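Local coordinates for protein pantothenate synthetase (Francisella tularensis subsp. tularensis, PDB 3N8H) that probably catalyses the ATP-dependent condensation of pantoate with beta-alanine to pantothenate, passing through a pantoyl-adenylate intermediate, at residues 27-32 with 40-45; 32-37 with 74-79. One frame throughout, in Å; residues are numbered along the deposited sequence. Where two conformers were deposited one is given.

Contact 1: 27-32 with 40-45; sequences GFVPTM and ISLIKK. With AMP (adenosine monophosphate), chain D; PRO (proline), chain C.
The adenine of AMP is met by Leu42, whose CD1 comes to 3.7 Å from AMP N3, while the other face of this side chain's work is turned to Val29. The Phe28 ring, with Pro30 N 3.8 Å above one face and offset toward the rim, packs against helix 127-142 instead. The second methyl, Leu42 CD2, reaches the ribose, 3.6 Å from AMP O4', so the fork of this one side chain spans the junction of base and sugar. Behind the fork, Leu42 CB rests 4.0 Å from Val29 CG1, the two side chains running aslant to each other. With chi1 at -178°, Val29 swings CG1 to the side opposite its own amide nitrogen, toward Leu42, and leaves CG2 to Ile43, 4.3 Å from Ile43 CG1. Helix 37-49 is the connection of the beta-alpha-beta unit that runs from strand 26-31 to strand 52-57, the Rossmann-like build expected of the HUP clan. The polar grip comes from the end of segment 27-32: Met32 N donates to AMP O1P over 3.1 Å with an N-H...O angle of 160°, while Met32 CG (selenomethionine here) passes 3.6 Å from AMP O3P. In the conformer given, Thr31 OG1 is hydrogen-bonded to Ser56 O of strand 52-57 and to Gly33 N. With no hydrogen bond between the two segments, apolar contact alone joins them here: Leu42 gives the nucleotide apolar contact at base and sugar, and Met32 gives its phosphate one backbone N-H.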
ATOM      1  N   GLY A  27      -2.770   9.966  19.996  1.00 32.60           N
ATOM      2  CA  GLY A  27      -2.777  10.940  18.915  1.00 43.68           C
ATOM      3  C   GLY A  27      -1.442  10.998  18.183  1.00 38.95           C
ATOM      4  O   GLY A  27      -0.372  10.941  18.797  1.00 38.19           O
ATOM      5  N   PHE A  28      -1.498  11.108  16.866  1.00 36.51           N
ATOM      6  CA  PHE A  28      -0.276  11.056  16.074  1.00 32.05           C
ATOM      7  C   PHE A  28      -0.136  12.285  15.183  1.00 35.79           C
ATOM      8  O   PHE A  28      -1.056  12.635  14.446  1.00 39.17           O
ATOM      9  CB  PHE A  28      -0.254   9.782  15.225  1.00 31.71           C
ATOM     10  CG  PHE A  28       0.925   9.701  14.265  1.00 32.77           C
ATOM     11  CD1 PHE A  28       0.753   9.219  12.973  1.00 34.43           C
ATOM     12  CD2 PHE A  28       2.191  10.116  14.655  1.00 36.70           C
ATOM     13  CE1 PHE A  28       1.831   9.143  12.084  1.00 28.76           C
ATOM     14  CE2 PHE A  28       3.285  10.038  13.776  1.00 32.23           C
ATOM     15  CZ  PHE A  28       3.106   9.549  12.501  1.00 32.34           C
ATOM     16  N   VAL A  29       1.009  12.946  15.247  1.00 33.42           N
ATOM     17  CA  VAL A  29       1.250  14.084  14.362  1.00 31.78           C
ATOM     18  C   VAL A  29       2.509  13.846  13.509  1.00 30.70           C
ATOM     19  O   VAL A  29       3.604  14.041  13.982  1.00 31.08           O
ATOM     20  CB  VAL A  29       1.410  15.414  15.148  1.00 30.18           C
ATOM     21  CG1 VAL A  29       1.606  16.595  14.170  1.00 33.47           C
ATOM     22  CG2 VAL A  29       0.188  15.716  16.051  1.00 29.64           C
ATOM     23  N   PRO A  30       2.350  13.406  12.249  1.00 33.74           N
ATOM     24  CA  PRO A  30       3.554  13.194  11.421  1.00 26.49           C
ATOM     25  C   PRO A  30       4.086  14.531  10.910  1.00 30.35           C
ATOM     26  O   PRO A  30       3.299  15.425  10.584  1.00 35.42           O
ATOM     27  CB  PRO A  30       3.035  12.338  10.241  1.00 27.25           C
ATOM     28  CG  PRO A  30       1.558  12.736  10.115  1.00 29.67           C
ATOM     29  CD  PRO A  30       1.104  13.035  11.554  1.00 37.11           C
ATOM     30  N   THR A  31       5.403  14.681  10.834  1.00 29.19           N
ATOM     31  CA  THR A  31       5.987  15.929  10.305  1.00 24.08           C
ATOM     32  C   THR A  31       7.306  15.569   9.645  1.00 26.01           C
ATOM     33  O   THR A  31       7.760  14.434   9.744  1.00 31.43           O
ATOM     34  CB  THR A  31       6.255  16.988  11.440  1.00 32.02           C
ATOM     35  OG1 THR A  31       7.532  16.763  12.050  1.00 31.24           O
ATOM     36  CG2 THR A  31       5.187  16.933  12.544  1.00 36.09           C
HETATM   37  N   MSE A  32       7.930  16.537   8.993  1.00 30.86           N
HETATM   38  CA  MSE A  32       9.274  16.357   8.442  1.00 27.91           C
HETATM   39  C   MSE A  32      10.251  17.287   9.188  1.00 38.14           C
HETATM   40  O   MSE A  32      11.267  17.700   8.649  1.00 41.07           O
HETATM   41  CB  MSE A  32       9.297  16.608   6.930  1.00 28.44           C
HETATM   42  CG  MSE A  32       8.177  15.867   6.153  1.00 31.46           C
HETATM   43 SE   MSE A  32       8.662  15.477   4.290  0.82 44.64          SE
HETATM   44  CE  MSE A  32       8.822  17.323   3.657  1.00 34.23           C
ATOM     45  N   ILE A  40       2.933  23.274  15.655  1.00 32.42           N
ATOM     46  CA  ILE A  40       2.655  23.370  17.071  1.00 33.71           C
ATOM     47  C   ILE A  40       1.148  23.350  17.338  1.00 32.88           C
ATOM     48  O   ILE A  40       0.695  22.783  18.336  1.00 29.74           O
ATOM     49  CB  ILE A  40       3.290  24.625  17.665  1.00 36.41           C
ATOM     50  CG1 ILE A  40       4.819  24.479  17.664  1.00 34.91           C
ATOM     51  CG2 ILE A  40       2.777  24.865  19.079  1.00 40.00           C
ATOM     52  CD1 ILE A  40       5.558  25.743  18.179  1.00 37.42           C
ATOM     53  N   SER A  41       0.365  23.915  16.409  1.00 32.10           N
ATOM     54  CA  SER A  41      -1.074  23.970  16.631  1.00 36.45           C
ATOM     55  C   SER A  41      -1.628  22.567  16.541  1.00 33.52           C
ATOM     56  O   SER A  41      -2.523  22.199  17.301  1.00 42.19           O
ATOM     57  CB  SER A  41      -1.772  24.906  15.647  1.00 38.21           C
ATOM     58  OG  SER A  41      -1.619  24.447  14.322  1.00 35.55           O
ATOM     59  N   LEU A  42      -1.092  21.769  15.620  1.00 29.61           N
ATOM     60  CA  LEU A  42      -1.538  20.379  15.512  1.00 32.68           C
ATOM     61  C   LEU A  42      -1.212  19.613  16.799  1.00 37.31           C
ATOM     62  O   LEU A  42      -2.037  18.850  17.329  1.00 38.37           O
ATOM     63  CB  LEU A  42      -0.923  19.678  14.306  1.00 32.85           C
ATOM     64  CG  LEU A  42      -1.635  19.791  12.943  1.00 36.42           C
ATOM     65  CD1 LEU A  42      -1.923  21.233  12.558  1.00 34.50           C
ATOM     66  CD2 LEU A  42      -0.810  19.127  11.860  1.00 31.48           C
ATOM     67  N   ILE A  43      -0.007  19.815  17.295  1.00 30.61           N
ATOM     68  CA  ILE A  43       0.403  19.150  18.537  1.00 30.62           C
ATOM     69  C   ILE A  43      -0.494  19.500  19.712  1.00 31.51           C
ATOM     70  O   ILE A  43      -0.890  18.619  20.469  1.00 39.64           O
ATOM     71  CB  ILE A  43       1.862  19.408  18.856  1.00 32.07           C
ATOM     72  CG1 ILE A  43       2.720  18.658  17.834  1.00 33.80           C
ATOM     73  CG2 ILE A  43       2.207  18.883  20.259  1.00 31.78           C
ATOM     74  CD1 ILE A  43       4.058  19.340  17.555  1.00 37.94           C
ATOM     75  N   LYS A  44      -0.834  20.778  19.836  1.00 33.87           N
ATOM     76  CA  LYS A  44      -1.719  21.239  20.898  1.00 36.64           C
ATOM     77  C   LYS A  44      -3.113  20.625  20.780  1.00 35.49           C
ATOM     78  O   LYS A  44      -3.717  20.228  21.771  1.00 38.72           O
ATOM     79  CB  LYS A  44      -1.788  22.759  20.900  1.00 45.29           C
ATOM     80  CG  LYS A  44      -0.564  23.412  21.502  1.00 44.56           C
ATOM     81  CD  LYS A  44      -0.671  24.918  21.481  1.00 43.72           C
ATOM     82  CE  LYS A  44       0.380  25.536  22.394  1.00 49.87           C
ATOM     83  NZ  LYS A  44       0.481  27.002  22.129  1.00 55.86           N
ATOM     84  N   LYS A  45      -3.615  20.535  19.558  1.00 34.90           N
ATOM     85  CA  LYS A  45      -4.889  19.892  19.343  1.00 35.69           C
ATOM     86  C   LYS A  45      -4.848  18.417  19.771  1.00 39.11           C
ATOM     87  O   LYS A  45      -5.719  17.953  20.519  1.00 42.86           O
ATOM     88  CB  LYS A  45      -5.299  20.019  17.877  1.00 39.32           C
ATOM     89  CG  LYS A  45      -6.709  19.539  17.593  1.00 40.96           C
ATOM     90  CD  LYS A  45      -7.756  20.455  18.225  1.00 52.46           C
ATOM     91  CE  LYS A  45      -9.169  19.909  17.992  1.00 62.26           C
ATOM     92  NZ  LYS A  45     -10.174  20.454  18.959  1.00 66.06           N
TER
HETATM   93  P   AMP D 270       5.222  19.085   6.857  1.00 34.80           P
HETATM   94  O1P AMP D 270       6.166  18.949   8.048  1.00 34.28           O
HETATM   95  O2P AMP D 270       5.263  20.389   6.120  1.00 33.22           O
HETATM   96  O3P AMP D 270       5.248  17.907   5.953  1.00 44.16           O
HETATM   97  O5' AMP D 270       3.771  19.199   7.574  1.00 28.96           O
HETATM   98  C5' AMP D 270       3.364  18.325   8.627  1.00 31.25           C
HETATM   99  C4' AMP D 270       1.914  18.564   8.970  1.00 32.67           C
HETATM  100  O4' AMP D 270       1.759  19.944   9.431  1.00 29.73           O
HETATM  101  C3' AMP D 270       0.946  18.381   7.787  1.00 28.33           C
HETATM  102  O3' AMP D 270      -0.308  17.863   8.263  1.00 29.21           O
HETATM  103  C2' AMP D 270       0.760  19.814   7.304  1.00 24.27           C
HETATM  104  O2' AMP D 270      -0.411  20.068   6.544  1.00 35.35           O
HETATM  105  C1' AMP D 270       0.778  20.579   8.625  1.00 24.13           C
HETATM  106  N9  AMP D 270       1.069  22.006   8.443  1.00 32.74           N
HETATM  107  C8  AMP D 270       2.107  22.522   7.746  1.00 29.70           C
HETATM  108  N7  AMP D 270       2.052  23.884   7.748  1.00 31.01           N
HETATM  109  C5  AMP D 270       0.940  24.246   8.436  1.00 24.77           C
HETATM  110  C6  AMP D 270       0.298  25.524   8.810  1.00 25.02           C
HETATM  111  N6  AMP D 270       0.849  26.682   8.410  1.00 25.62           N
HETATM  112  N1  AMP D 270      -0.835  25.499   9.536  1.00 28.68           N
HETATM  113  C2  AMP D 270      -1.382  24.315   9.899  1.00 30.06           C
HETATM  114  N3  AMP D 270      -0.851  23.109   9.604  1.00 35.69           N
HETATM  115  C4  AMP D 270       0.299  23.008   8.887  1.00 28.48           C
HETATM  116  N   PRO C 271       5.098  18.952   3.111  1.00 51.27           N
HETATM  117  CA  PRO C 271       5.399  17.731   2.368  1.00 45.52           C
HETATM  118  C   PRO C 271       6.483  17.999   1.323  1.00 41.94           C
HETATM  119  O   PRO C 271       6.843  19.163   1.109  1.00 37.97           O
HETATM  120  CB  PRO C 271       4.066  17.410   1.689  1.00 46.90           C
HETATM  121  CG  PRO C 271       3.041  17.951   2.631  1.00 56.84           C
HETATM  122  CD  PRO C 271       3.650  19.188   3.241  1.00 48.68           C

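Contact 2: 32-37 with 74-79; sequences MGALHN and PNQLQQ. With AMP (adenosine monophosphate), chain D; PRO (proline), chain C.
Ala34 and Gln76 bring their backbones closest, CA to CA 5.6 Å, where the irregular loop 32-37 passes the chain leading into helix 77-86. Gly33 has a positive phi and Ala34 sits in the left-handed helical region (phi 55°, psi 57°), so the loop turns sharply at this point. No direct hydrogen bond joins the segments; two waters do the polar work. One donates to both Met32 O, at 2.8 Å, and Pro74 O, at 2.7 Å. The second accepts from Gln76 N at 2.9 Å and, weakly, from Ala34 N. Asp80, one turn into helix 77-86, takes hydrogen bonds from the N-H groups of Ala34 and Leu35, fastening the bend to that helix more directly than the waters do. The loop carries the start of the HIGH-type signature of this nucleotide-binding superfamily, here His36-Asn37-Gly38-His39, with His36 at the N-cap of helix 37-49. Among the side chains, Ala34 CB meets the Pro74 ring at CB, 3.8 Å away. Gln76 comes alongside: chi1 of 46° sets its CG between the backbone N and the carbonyl carbon, and that CG lies 3.6 Å from Ala34 CA. On the ligand side, the His36 ring turns an edge to the adenine, its CE1 3.4 Å from AMP N7 and N7 near the imidazole plane. The same ring stacks on His39, the predicted proton donor, whose ND1 is hydrogen-bonded to His36 N and whose NE2 is hydrogen-bonded to AMP. The Met32 chain is bent about its CG-SE bond, which puts CE 3.4 Å from C of the bound proline.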
HETATM    1  N   MSE A  32       7.930  16.537   8.993  1.00 30.86           N
HETATM    2  CA  MSE A  32       9.274  16.357   8.442  1.00 27.91           C
HETATM    3  C   MSE A  32      10.251  17.287   9.188  1.00 38.14           C
HETATM    4  O   MSE A  32      11.267  17.700   8.649  1.00 41.07           O
HETATM    5  CB  MSE A  32       9.297  16.608   6.930  1.00 28.44           C
HETATM    6  CG  MSE A  32       8.177  15.867   6.153  1.00 31.46           C
HETATM    7 SE   MSE A  32       8.662  15.477   4.290  0.82 44.64          SE
HETATM    8  CE  MSE A  32       8.822  17.323   3.657  1.00 34.23           C
ATOM      9  N   GLY A  33       9.939  17.614  10.438  1.00 35.03           N
ATOM     10  CA  GLY A  33      10.882  18.344  11.276  1.00 31.01           C
ATOM     11  C   GLY A  33      10.868  19.842  10.999  1.00 40.47           C
ATOM     12  O   GLY A  33       9.982  20.327  10.289  1.00 29.79           O
ATOM     13  N   ALA A  34      11.840  20.572  11.559  1.00 37.03           N
ATOM     14  CA  ALA A  34      11.925  22.041  11.386  1.00 36.25           C
ATOM     15  C   ALA A  34      10.613  22.710  11.807  1.00 33.29           C
ATOM     16  O   ALA A  34       9.974  23.444  11.038  1.00 30.69           O
ATOM     17  CB  ALA A  34      12.293  22.398   9.948  1.00 37.13           C
ATOM     18  N   LEU A  35      10.230  22.447  13.052  1.00 35.86           N
ATOM     19  CA  LEU A  35       8.888  22.704  13.551  1.00 35.00           C
ATOM     20  C   LEU A  35       8.527  24.181  13.707  1.00 40.55           C
ATOM     21  O   LEU A  35       9.264  24.966  14.286  1.00 34.19           O
ATOM     22  CB  LEU A  35       8.712  22.016  14.899  1.00 34.77           C
ATOM     23  CG  LEU A  35       8.927  20.513  14.861  1.00 36.04           C
ATOM     24  CD1 LEU A  35       8.906  19.939  16.279  1.00 37.32           C
ATOM     25  CD2 LEU A  35       7.868  19.871  13.986  1.00 35.39           C
ATOM     26  N   HIS A  36       7.358  24.545  13.213  1.00 28.08           N
ATOM     27  CA  HIS A  36       6.877  25.888  13.376  1.00 25.52           C
ATOM     28  C   HIS A  36       5.488  25.889  14.039  1.00 34.30           C
ATOM     29  O   HIS A  36       4.930  24.838  14.408  1.00 29.03           O
ATOM     30  CB  HIS A  36       6.836  26.571  12.019  1.00 35.42           C
ATOM     31  CG  HIS A  36       6.099  25.781  10.984  1.00 34.22           C
ATOM     32  ND1 HIS A  36       4.739  25.552  11.053  1.00 33.17           N
ATOM     33  CD2 HIS A  36       6.532  25.162   9.858  1.00 33.70           C
ATOM     34  CE1 HIS A  36       4.368  24.832  10.010  1.00 30.41           C
ATOM     35  NE2 HIS A  36       5.435  24.585   9.265  1.00 31.94           N
ATOM     36  N   ASN A  37       4.958  27.091  14.233  1.00 38.04           N
ATOM     37  CA  ASN A  37       3.668  27.261  14.877  1.00 33.83           C
ATOM     38  C   ASN A  37       2.540  26.490  14.181  1.00 35.60           C
ATOM     39  O   ASN A  37       1.549  26.103  14.822  1.00 40.38           O
ATOM     40  CB  ASN A  37       3.347  28.750  15.035  1.00 34.98           C
ATOM     41  CG  ASN A  37       4.108  29.389  16.189  1.00 42.23           C
ATOM     42  OD1 ASN A  37       4.637  28.700  17.054  1.00 44.34           O
ATOM     43  ND2 ASN A  37       4.145  30.712  16.215  1.00 57.05           N
ATOM     44  N   PRO A  74      14.938  22.146   5.311  1.00 29.63           N
ATOM     45  CA  PRO A  74      15.520  22.585   6.596  1.00 31.47           C
ATOM     46  C   PRO A  74      15.718  21.462   7.604  1.00 38.12           C
ATOM     47  O   PRO A  74      14.874  20.559   7.766  1.00 41.18           O
ATOM     48  CB  PRO A  74      14.505  23.615   7.111  1.00 39.12           C
ATOM     49  CG  PRO A  74      13.882  24.168   5.864  1.00 38.12           C
ATOM     50  CD  PRO A  74      13.817  23.001   4.882  1.00 32.88           C
ATOM     51  N   ASN A  75      16.838  21.537   8.310  1.00 38.36           N
ATOM     52  CA  ASN A  75      17.205  20.520   9.277  1.00 48.68           C
ATOM     53  C   ASN A  75      17.630  21.192  10.587  1.00 51.97           C
ATOM     54  O   ASN A  75      18.523  22.034  10.576  1.00 48.13           O
ATOM     55  CB  ASN A  75      18.341  19.666   8.712  1.00 49.00           C
ATOM     56  CG  ASN A  75      18.867  18.678   9.709  1.00 61.96           C
ATOM     57  OD1 ASN A  75      18.475  17.508   9.709  1.00 66.18           O
ATOM     58  ND2 ASN A  75      19.750  19.143  10.589  1.00 66.21           N
ATOM     59  N   GLN A  76      16.979  20.829  11.698  1.00 56.38           N
ATOM     60  CA  GLN A  76      17.254  21.419  13.023  1.00 54.10           C
ATOM     61  C   GLN A  76      16.720  20.533  14.163  1.00 43.41           C
ATOM     62  O   GLN A  76      15.836  20.935  14.935  1.00 41.42           O
ATOM     63  CB  GLN A  76      16.633  22.817  13.109  1.00 51.24           C
ATOM     64  CG  GLN A  76      15.204  22.855  12.601  1.00 46.80           C
ATOM     65  CD  GLN A  76      14.489  24.153  12.906  1.00 50.66           C
ATOM     66  OE1 GLN A  76      13.561  24.187  13.717  1.00 56.81           O
ATOM     67  NE2 GLN A  76      14.898  25.221  12.245  1.00 42.98           N
ATOM     68  N   LEU A  77      17.259  19.325  14.259  1.00 37.48           N
ATOM     69  CA  LEU A  77      16.728  18.312  15.171  1.00 41.25           C
ATOM     70  C   LEU A  77      16.793  18.760  16.640  1.00 42.57           C
ATOM     71  O   LEU A  77      15.843  18.552  17.410  1.00 36.29           O
ATOM     72  CB  LEU A  77      17.462  16.976  14.965  1.00 41.33           C
ATOM     73  CG  LEU A  77      17.104  15.774  15.843  1.00 46.17           C
ATOM     74  CD1 LEU A  77      15.599  15.427  15.809  1.00 42.53           C
ATOM     75  CD2 LEU A  77      17.965  14.555  15.463  1.00 46.63           C
ATOM     76  N   GLN A  78      17.885  19.404  17.032  1.00 40.95           N
ATOM     77  CA  GLN A  78      17.993  19.814  18.439  1.00 51.04           C
ATOM     78  C   GLN A  78      16.926  20.852  18.803  1.00 54.39           C
ATOM     79  O   GLN A  78      16.313  20.780  19.868  1.00 46.42           O
ATOM     80  CB  GLN A  78      19.398  20.312  18.792  1.00 50.02           C
ATOM     81  CG  GLN A  78      20.470  19.213  18.752  1.00 59.55           C
ATOM     82  CD  GLN A  78      20.008  17.890  19.373  1.00 65.23           C
ATOM     83  OE1 GLN A  78      19.761  17.810  20.579  1.00 68.01           O
ATOM     84  NE2 GLN A  78      19.908  16.843  18.546  1.00 56.64           N
ATOM     85  N   GLN A  79      16.685  21.804  17.906  1.00 50.69           N
ATOM     86  CA  GLN A  79      15.652  22.801  18.148  1.00 47.62           C
ATOM     87  C   GLN A  79      14.266  22.135  18.189  1.00 45.43           C
ATOM     88  O   GLN A  79      13.428  22.458  19.047  1.00 40.71           O
ATOM     89  CB  GLN A  79      15.736  23.901  17.094  1.00 60.20           C
ATOM     90  CG  GLN A  79      14.410  24.548  16.747  1.00 77.72           C
ATOM     91  CD  GLN A  79      14.122  25.802  17.556  1.00 82.89           C
ATOM     92  OE1 GLN A  79      13.784  26.850  16.995  1.00 76.14           O
ATOM     93  NE2 GLN A  79      14.248  25.700  18.876  1.00 83.97           N
TER
HETATM   94  P   AMP D 270       5.222  19.085   6.857  1.00 34.80           P
HETATM   95  O1P AMP D 270       6.166  18.949   8.048  1.00 34.28           O
HETATM   96  O2P AMP D 270       5.263  20.389   6.120  1.00 33.22           O
HETATM   97  O3P AMP D 270       5.248  17.907   5.953  1.00 44.16           O
HETATM   98  O5' AMP D 270       3.771  19.199   7.574  1.00 28.96           O
HETATM   99  C5' AMP D 270       3.364  18.325   8.627  1.00 31.25           C
HETATM  100  C4' AMP D 270       1.914  18.564   8.970  1.00 32.67           C
HETATM  101  O4' AMP D 270       1.759  19.944   9.431  1.00 29.73           O
HETATM  102  C3' AMP D 270       0.946  18.381   7.787  1.00 28.33           C
HETATM  103  O3' AMP D 270      -0.308  17.863   8.263  1.00 29.21           O
HETATM  104  C2' AMP D 270       0.760  19.814   7.304  1.00 24.27           C
HETATM  105  O2' AMP D 270      -0.411  20.068   6.544  1.00 35.35           O
HETATM  106  C1' AMP D 270       0.778  20.579   8.625  1.00 24.13           C
HETATM  107  N9  AMP D 270       1.069  22.006   8.443  1.00 32.74           N
HETATM  108  C8  AMP D 270       2.107  22.522   7.746  1.00 29.70           C
HETATM  109  N7  AMP D 270       2.052  23.884   7.748  1.00 31.01           N
HETATM  110  C5  AMP D 270       0.940  24.246   8.436  1.00 24.77           C
HETATM  111  C6  AMP D 270       0.298  25.524   8.810  1.00 25.02           C
HETATM  112  N6  AMP D 270       0.849  26.682   8.410  1.00 25.62           N
HETATM  113  N1  AMP D 270      -0.835  25.499   9.536  1.00 28.68           N
HETATM  114  C2  AMP D 270      -1.382  24.315   9.899  1.00 30.06           C
HETATM  115  N3  AMP D 270      -0.851  23.109   9.604  1.00 35.69           N
HETATM  116  C4  AMP D 270       0.299  23.008   8.887  1.00 28.48           C
HETATM  117  N   PRO C 271       5.098  18.952   3.111  1.00 51.27           N
HETATM  118  CA  PRO C 271       5.399  17.731   2.368  1.00 45.52           C
HETATM  119  C   PRO C 271       6.483  17.999   1.323  1.00 41.94           C
HETATM  120  O   PRO C 271       6.843  19.163   1.109  1.00 37.97           O
HETATM  121  CB  PRO C 271       4.066  17.410   1.689  1.00 46.90           C
HETATM  122  CG  PRO C 271       3.041  17.951   2.631  1.00 56.84           C
HETATM  123  CD  PRO C 271       3.650  19.188   3.241  1.00 48.68           C
HETATM  124  O   HOH W   1      13.881  18.525   9.307  1.00 35.77           O
HETATM  125  O   HOH W   2      14.841  18.941  11.683  1.00 38.85           O

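In the fold
Contacts 1 and 2, with centres 13 Å apart, are joined through Met32, the last residue of 27-32 and the first of 32-37. Together they follow the chain from strand 26-31 over the phosphate and back toward the base: contact 1 backs the ribose with helix 37-49, whereas contact 2 anchors the loop before that helix to the start of helix 77-86. AMP touches both, and so does the bound proline through Met32. Proline's pocket also includes Gln63 and Gln156, predicted to bind pantoate, so it probably occupies part of the substrate site. Asp153, Gly150 and His39 add further hydrogen bonds to AMP.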